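Local coordinates for lipase (Penicillium expansum, PDB 3G7N), which hydrolyses triacylglycerols and other acylglycerol lipids at alkaline pH as a secreted enzyme, releasing free fatty acids, at residues I140-L145 with G178-G183; V218-E221 with S227-A230. One frame throughout, in Å; residues are numbered along the deposited sequence.

Interaction 1 of 2, residues I140-L145 with G178-G183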
# COMPACT_ATOMS: atom_id res chain seq x y z
N ILE A 140 2.09 5.22 3.83
CA ILE A 140 1.73 6.35 4.68
C ILE A 140 0.31 6.24 5.20
O ILE A 140 0.07 6.56 6.38
CB ILE A 140 2.03 7.72 3.99
CG1 ILE A 140 1.68 8.88 4.94
CG2 ILE A 140 1.38 7.84 2.63
CD1 ILE A 140 2.52 8.91 6.22
N ALA A 141 -0.63 5.74 4.39
CA ALA A 141 -1.99 5.48 4.88
C ALA A 141 -2.02 4.63 6.14
O ALA A 141 -2.81 4.89 7.06
CB ALA A 141 -2.85 4.83 3.80
N HIS A 142 -1.15 3.64 6.21
CA HIS A 142 -1.07 2.77 7.37
C HIS A 142 -0.85 3.58 8.66
O HIS A 142 -1.54 3.41 9.66
CB HIS A 142 0.06 1.75 7.19
CG HIS A 142 0.20 0.80 8.33
ND1 HIS A 142 -0.68 -0.24 8.53
CD2 HIS A 142 1.10 0.76 9.35
CE1 HIS A 142 -0.33 -0.88 9.63
NE2 HIS A 142 0.76 -0.32 10.13
N VAL A 143 0.11 4.49 8.61
CA VAL A 143 0.43 5.34 9.75
C VAL A 143 -0.67 6.38 10.01
O VAL A 143 -1.08 6.59 11.15
CB VAL A 143 1.79 6.05 9.54
CG1 VAL A 143 2.04 7.11 10.60
CG2 VAL A 143 2.92 5.03 9.54
N ALA A 144 -1.26 6.94 8.96
CA ALA A 144 -2.36 7.88 9.10
C ALA A 144 -3.53 7.21 9.82
O ALA A 144 -4.18 7.84 10.67
CB ALA A 144 -2.82 8.38 7.73
N LEU A 145 -3.89 6.02 9.40
CA LEU A 145 -5.01 5.30 10.01
C LEU A 145 -4.70 4.86 11.44
O LEU A 145 -5.56 4.94 12.33
CB LEU A 145 -5.43 4.11 9.13
CG LEU A 145 -5.98 4.45 7.75
CD1 LEU A 145 -6.10 3.17 6.93
CD2 LEU A 145 -7.34 5.16 7.85
N GLY A 178 -1.01 -2.43 14.43
CA GLY A 178 -1.47 -2.78 13.09
C GLY A 178 -0.36 -3.42 12.28
O GLY A 178 0.81 -3.28 12.61
N THR A 179 -0.76 -4.20 11.28
CA THR A 179 0.16 -4.99 10.49
C THR A 179 0.32 -4.36 9.11
O THR A 179 -0.64 -4.26 8.34
CB THR A 179 -0.35 -6.43 10.34
OG1 THR A 179 -0.54 -6.98 11.65
CG2 THR A 179 0.62 -7.30 9.56
N PHE A 180 1.56 -3.98 8.79
CA PHE A 180 1.92 -3.49 7.45
C PHE A 180 2.66 -4.56 6.68
O PHE A 180 3.74 -5.02 7.11
CB PHE A 180 2.75 -2.21 7.56
CG PHE A 180 3.17 -1.66 6.22
CD1 PHE A 180 2.22 -1.24 5.31
CD2 PHE A 180 4.51 -1.53 5.89
CE1 PHE A 180 2.60 -0.83 4.02
CE2 PHE A 180 4.89 -1.01 4.64
CZ PHE A 180 3.93 -0.69 3.70
N ASN A 181 2.09 -4.97 5.55
CA ASN A 181 2.69 -5.98 4.69
C ASN A 181 3.16 -5.33 3.39
O ASN A 181 2.45 -4.51 2.81
CB ASN A 181 1.66 -7.06 4.35
CG ASN A 181 1.17 -7.78 5.57
OD1 ASN A 181 1.97 -8.08 6.47
ND2 ASN A 181 -0.15 -7.87 5.70
N ARG A 182 4.33 -5.74 2.92
CA ARG A 182 4.83 -5.35 1.58
C ARG A 182 4.82 -6.57 0.69
O ARG A 182 5.67 -7.45 0.85
CB ARG A 182 6.25 -4.78 1.69
CG ARG A 182 6.27 -3.49 2.46
CD ARG A 182 7.63 -2.81 2.36
NE ARG A 182 8.67 -3.58 3.04
CZ ARG A 182 9.71 -4.16 2.44
NH1 ARG A 182 9.79 -4.26 1.11
NH2 ARG A 182 10.65 -4.71 3.19
N GLY A 183 3.86 -6.66 -0.21
CA GLY A 183 3.74 -7.84 -1.07
C GLY A 183 4.37 -7.56 -2.42
O GLY A 183 3.89 -6.70 -3.17

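Interaction 2 of 2, residues V218-E221 with S227-A230. With SO4 (sulfate ion), chain D.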
# COMPACT_ATOMS: atom_id res chain seq x y z
N VAL A 218 6.39 -16.72 -0.28
CA VAL A 218 7.23 -16.78 0.88
C VAL A 218 7.04 -15.57 1.79
O VAL A 218 6.65 -14.48 1.32
CB VAL A 218 8.72 -16.94 0.51
CG1 VAL A 218 8.94 -18.23 -0.28
CG2 VAL A 218 9.21 -15.74 -0.31
N LYS A 219 7.32 -15.76 3.07
CA LYS A 219 7.48 -14.67 4.02
C LYS A 219 8.94 -14.38 4.20
O LYS A 219 9.74 -15.27 4.48
CB LYS A 219 6.87 -15.07 5.36
CG LYS A 219 6.96 -14.00 6.43
CD LYS A 219 6.38 -14.51 7.76
CE LYS A 219 6.11 -13.37 8.72
NZ LYS A 219 5.36 -13.82 9.94
N CYS A 220 9.31 -13.13 3.97
CA CYS A 220 10.71 -12.73 3.92
C CYS A 220 11.21 -12.36 5.31
O CYS A 220 10.44 -11.98 6.18
CB CYS A 220 10.85 -11.54 2.97
SG CYS A 220 10.11 -11.81 1.35
N GLU A 221 12.52 -12.50 5.51
CA GLU A 221 13.14 -12.15 6.77
C GLU A 221 13.72 -10.75 6.73
O GLU A 221 14.58 -10.45 5.89
CB GLU A 221 14.26 -13.16 7.09
CG GLU A 221 13.84 -14.61 6.99
CD GLU A 221 15.04 -15.56 6.93
OE1 GLU A 221 16.10 -15.20 7.50
OE2 GLU A 221 14.91 -16.67 6.36
N SER A 227 16.51 -13.38 -0.72
CA SER A 227 15.62 -14.30 -1.41
C SER A 227 14.36 -13.63 -1.94
O SER A 227 13.57 -14.24 -2.65
CB SER A 227 15.24 -15.47 -0.51
OG SER A 227 16.38 -16.26 -0.25
N CYS A 228 14.18 -12.35 -1.60
CA CYS A 228 12.99 -11.63 -2.04
C CYS A 228 13.46 -10.48 -2.95
O CYS A 228 14.37 -10.67 -3.76
CB CYS A 228 12.16 -11.17 -0.84
SG CYS A 228 11.66 -12.56 0.22
N SER A 229 12.78 -9.34 -2.91
CA SER A 229 13.07 -8.27 -3.88
C SER A 229 14.57 -7.89 -3.88
O SER A 229 15.15 -7.66 -4.96
CB SER A 229 12.19 -7.04 -3.64
OG SER A 229 12.25 -6.58 -2.29
N ALA A 230 15.16 -7.71 -2.70
CA ALA A 230 16.51 -7.14 -2.63
C ALA A 230 17.52 -7.94 -3.42
O ALA A 230 18.54 -7.40 -3.84
CB ALA A 230 16.95 -7.03 -1.17
S SO4 D . 16.81 -17.92 -3.37
O1 SO4 D . 16.09 -18.54 -2.25
O2 SO4 D . 18.03 -17.29 -2.87
O3 SO4 D . 17.16 -18.94 -4.36
O4 SO4 D . 15.97 -16.90 -3.99

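Interaction 1 of 2, residues I140-L145 with G178-G183
His142 and Phe180 meet with their first torsions alike: each holds CG anti to its own backbone N, at chi1 -179° in the histidine and 179° in the phenylalanine. From the helix this sends the imidazole across to the strand, where it lies along the backbone from Gly178 to Phe180; on the strand the backbone points CB of Phe180 at the imidazole, and the anti torsion then carries the phenyl ring away. That methylene makes a CH-pi contact, with CB of Phe180 3.8 Å from the centroid of the His142 ring and almost on its normal. The two rings themselves meet obliquely, their planes inclined at 41°, and the phenyl ring stacks instead with Tyr204. At the imidazole edge CE1 of His142 comes to 3.7 Å from C of Gly178, and the same CE1 lies 3.6 Å from C of Thr179. The contact seats helix 133-148, which follows the nucleophile Ser132, against strand 179-185 of the central sheet, an arrangement of the alpha/beta-hydrolase fold. No hydrogen bond joins the two segments; ND1 of His142 is instead hydrogen-bonded to OG of Ser156 on the adjoining strand 154-159, which limits rotation of the ring. An alanine in place of His142 would probably open a gap beneath CB of Phe180 and leave the hydroxyl of Ser156 without this partner. Gly178, just before the strand, has a positive phi at which a side chain would be jammed against the preceding carbonyl oxygen; a CB would also sit tight against CE1 of His142.

Interaction 2 of 2, residues V218-E221 with S227-A230
A disulfide bridge closes a short loop here, joining Cys220, just past the end of strand 218-219, to Cys228, which precedes the 3-10 turn beginning at Ser229. The covalent link runs from SG of Cys220 to SG of Cys228 at 2.1 Å, with a chi3 of -105°, a left-handed twist about the sulfur-sulfur bond. Both half-cystines turn SG anti to their own carbonyl carbon, with chi1 near -55° in each, and CB of Cys220 and CB of Cys228 end 4.0 Å apart. Apart from the bridge, the segments touch through one apolar contact: the CG2 branch of Val218 approaches SG of Cys228 at 4.0 Å, packing a methyl group against the sulfur. No hydrogen bond passes between them, so the covalent bond is the main tie. Glu207 on strand 206-210 lies against both cysteines; its backbone pairs with that of Cys220, and its carboxylate accepts a hydrogen bond from OG of Ser229. Within the loop, the carboxylate of Asp225 receives the backbone N-H groups of Glu221 and Ser227, adding polar bonds to the covalent closure. The exposed Ser227 reaches a sulfate ion, probably from the crystallisation liquor, with its OG 3.0 Å from sulfate O1. The side chain of Cys228 is about 11 Å, at the nearest atoms or centres considered, from that of the charge-relay residue Asp188. The arrangement is that of a short-range disulfide in a secreted protein, tying the end of a sheet strand to the loop that follows it.

Overall arrangement
Interaction 1 lies near the centre of the molecule, about 7 Å from it, with His142 and Phe180 buried but Gly178 and Thr179 exposed, whereas interaction 2 is about 17 Å out, where the bridge itself is buried but Ser227 beside it is exposed. Both reach the same mixed sheet: strand 206-210 runs between strand 179-185 of the first contact and strand 218-219 of the second. Their centres are about 18 Å apart, and the two do not touch. Along the chain they follow in series. The helix-to-sheet contact of 140-145 with 178-183 relies on ring and backbone packing, with its polar bond going to a third element; 218-221 and 227-230 are instead joined covalently, with little apolar contact beside the bridge.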